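Local coordinates for flagellar regulatory protein C (Vibrio cholerae, PDB 4QHS), which probably hydrolyses ATP through its AAA+ domain, here nucleotide-free, to activate sigma-54-dependent transcription of flagellar genes, at residues I113-I118 against V151-T156. Sequence-based numbering, arbitrary orientation.
Sequences ILLDEI and VRVLAT
Thr156 closes the parallel pairing of strands 113-116 and 152-156 with a polar cluster around its hydroxyl. Thr156 OG1 accepts the backbone N-H of Glu117, whose N lies 2.8 Å from it in a nearly straight bond, and donates to Asp116 OD1 in a very short bond whose exact length is doubtful. With chi1 at 76°, OG1 stands between the backbone N and the carbonyl carbon of Thr156, where both partners can meet it, while Thr156 CG2 is left to touch Leu114 CD1 at 3.9 Å. The carbonyl of the same threonine takes up the chain beyond the strand, Ile118 N reaching Thr156 O at 2.9 Å.

Behind this cluster the backbones are laced by alternating bonds. Leu154 gives its N-H to Ile113 O and receives that of Leu115, with Leu115 N 2.7 Å from Leu154 O; Ile113 N to Arg152 O and Thr156 N to Leu115 O extend the ladder.

Apolar side chains meet on both faces of the sheet. On one, Ile113 CG2 lies 3.7 Å from Val151 CG1 and also meets Val153 CG2, Leu115 CD1 rests against Val153 CG1, and Ile118 CD1 reaches Ala155 CB. On the other, Leu114 CD1 packs against Leu154 CB at 4.2 Å, and helix 51-61 lies over both leucines through Ser55.

These are adjacent inner strands of the five-stranded parallel AAA+ sheet, 152-157 in its middle. Asp116 and Glu117 form the DE pair of the Walker B motif, and Thr156 touches Lys51 of the P-loop region. The bonds from Glu117 N and Ile118 N imply that Thr156 probably helps to position the Walker B turn, with the Asp116 carboxylate a less certain link.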
loop_
_atom_site.group_PDB
_atom_site.type_symbol
_atom_site.label_atom_id
_atom_site.label_comp_id
_atom_site.label_asym_id
_atom_site.label_seq_id
_atom_site.Cartn_x
_atom_site.Cartn_y
_atom_site.Cartn_z
ATOM N N ILE A 113 -35.347 -12.092 -20.264
ATOM C CA ILE A 113 -34.464 -12.076 -19.124
ATOM C C ILE A 113 -34.837 -10.947 -18.192
ATOM O O ILE A 113 -35.163 -9.882 -18.621
ATOM C CB ILE A 113 -32.988 -12.020 -19.522
ATOM C CG1 ILE A 113 -32.099 -12.223 -18.306
ATOM C CG2 ILE A 113 -32.655 -10.735 -20.123
ATOM C CD1 ILE A 113 -30.712 -12.613 -18.625
ATOM N N LEU A 114 -34.827 -11.234 -16.908
ATOM C CA LEU A 114 -35.070 -10.266 -15.884
ATOM C C LEU A 114 -33.795 -9.945 -15.154
ATOM O O LEU A 114 -33.197 -10.790 -14.568
ATOM C CB LEU A 114 -36.099 -10.773 -14.900
ATOM C CG LEU A 114 -36.177 -10.041 -13.574
ATOM C CD1 LEU A 114 -36.478 -8.609 -13.768
ATOM C CD2 LEU A 114 -37.219 -10.651 -12.761
ATOM N N LEU A 115 -33.384 -8.700 -15.207
ATOM C CA LEU A 115 -32.214 -8.279 -14.498
ATOM C C LEU A 115 -32.617 -7.518 -13.267
ATOM O O LEU A 115 -32.824 -6.345 -13.314
ATOM C CB LEU A 115 -31.344 -7.424 -15.379
ATOM C CG LEU A 115 -30.998 -8.016 -16.715
ATOM C CD1 LEU A 115 -30.479 -6.941 -17.533
ATOM C CD2 LEU A 115 -29.985 -9.070 -16.568
ATOM N N ASP A 116 -32.731 -8.230 -12.167
ATOM C CA ASP A 116 -33.225 -7.711 -10.930
ATOM C C ASP A 116 -32.151 -6.916 -10.249
ATOM O O ASP A 116 -31.037 -7.328 -10.187
ATOM C CB ASP A 116 -33.627 -8.863 -10.049
ATOM C CG ASP A 116 -34.956 -8.692 -9.440
ATOM O OD1 ASP A 116 -35.387 -7.571 -9.212
ATOM O OD2 ASP A 116 -35.575 -9.704 -9.147
ATOM N N GLU A 117 -32.511 -5.753 -9.761
ATOM C CA GLU A 117 -31.596 -4.900 -9.040
ATOM C C GLU A 117 -30.356 -4.530 -9.850
ATOM O O GLU A 117 -29.256 -4.808 -9.472
ATOM C CB GLU A 117 -31.228 -5.553 -7.721
ATOM C CG GLU A 117 -32.349 -5.617 -6.731
ATOM C CD GLU A 117 -32.957 -4.267 -6.493
ATOM O OE1 GLU A 117 -34.185 -4.139 -6.541
ATOM O OE2 GLU A 117 -32.199 -3.316 -6.282
ATOM N N ILE A 118 -30.569 -3.877 -10.967
ATOM C CA ILE A 118 -29.540 -3.622 -11.914
ATOM C C ILE A 118 -28.647 -2.483 -11.511
ATOM O O ILE A 118 -27.579 -2.345 -12.020
ATOM C CB ILE A 118 -30.138 -3.310 -13.257
ATOM C CG1 ILE A 118 -29.140 -3.568 -14.369
ATOM C CG2 ILE A 118 -30.561 -1.918 -13.305
ATOM C CD1 ILE A 118 -29.760 -3.709 -15.674
ATOM N N VAL A 151 -33.677 -11.643 -27.350
ATOM C CA VAL A 151 -34.043 -11.682 -25.939
ATOM C C VAL A 151 -34.688 -10.361 -25.475
ATOM O O VAL A 151 -34.161 -9.278 -25.712
ATOM C CB VAL A 151 -32.798 -11.982 -25.045
ATOM C CG1 VAL A 151 -33.148 -11.903 -23.559
ATOM C CG2 VAL A 151 -32.188 -13.346 -25.382
ATOM N N ARG A 152 -35.834 -10.475 -24.815
ATOM C CA ARG A 152 -36.540 -9.332 -24.263
ATOM C C ARG A 152 -35.980 -9.049 -22.880
ATOM O O ARG A 152 -35.830 -9.961 -22.056
ATOM C CB ARG A 152 -38.048 -9.609 -24.186
ATOM C CG ARG A 152 -38.940 -8.370 -24.212
ATOM C CD ARG A 152 -39.502 -8.010 -22.846
ATOM N NE ARG A 152 -40.269 -6.763 -22.909
ATOM C CZ ARG A 152 -41.577 -6.683 -23.149
ATOM N NH1 ARG A 152 -42.292 -7.785 -23.339
ATOM N NH2 ARG A 152 -42.177 -5.493 -23.191
ATOM N N VAL A 153 -35.669 -7.791 -22.620
ATOM C CA VAL A 153 -35.075 -7.423 -21.349
ATOM C C VAL A 153 -36.060 -6.731 -20.412
ATOM O O VAL A 153 -36.722 -5.755 -20.777
ATOM C CB VAL A 153 -33.869 -6.507 -21.550
ATOM C CG1 VAL A 153 -33.427 -5.943 -20.223
ATOM C CG2 VAL A 153 -32.743 -7.280 -22.216
ATOM N N LEU A 154 -36.155 -7.275 -19.209
ATOM C CA LEU A 154 -36.830 -6.629 -18.105
ATOM C C LEU A 154 -35.768 -6.331 -17.060
ATOM O O LEU A 154 -34.841 -7.125 -16.884
ATOM C CB LEU A 154 -37.942 -7.513 -17.518
ATOM C CG LEU A 154 -38.989 -8.145 -18.439
ATOM C CD1 LEU A 154 -39.948 -8.962 -17.612
ATOM C CD2 LEU A 154 -39.741 -7.119 -19.239
ATOM N N ALA A 155 -35.898 -5.192 -16.388
ATOM C CA ALA A 155 -35.009 -4.835 -15.283
ATOM C C ALA A 155 -35.783 -4.259 -14.107
ATOM O O ALA A 155 -36.904 -3.781 -14.274
ATOM C CB ALA A 155 -33.970 -3.840 -15.737
ATOM N N THR A 156 -35.166 -4.298 -12.926
ATOM C CA THR A 156 -35.675 -3.597 -11.753
ATOM C C THR A 156 -34.579 -2.833 -11.033
ATOM O O THR A 156 -33.401 -3.190 -11.091
ATOM C CB THR A 156 -36.309 -4.547 -10.718
ATOM O OG1 THR A 156 -35.271 -5.234 -10.014
ATOM C CG2 THR A 156 -37.231 -5.565 -11.397
#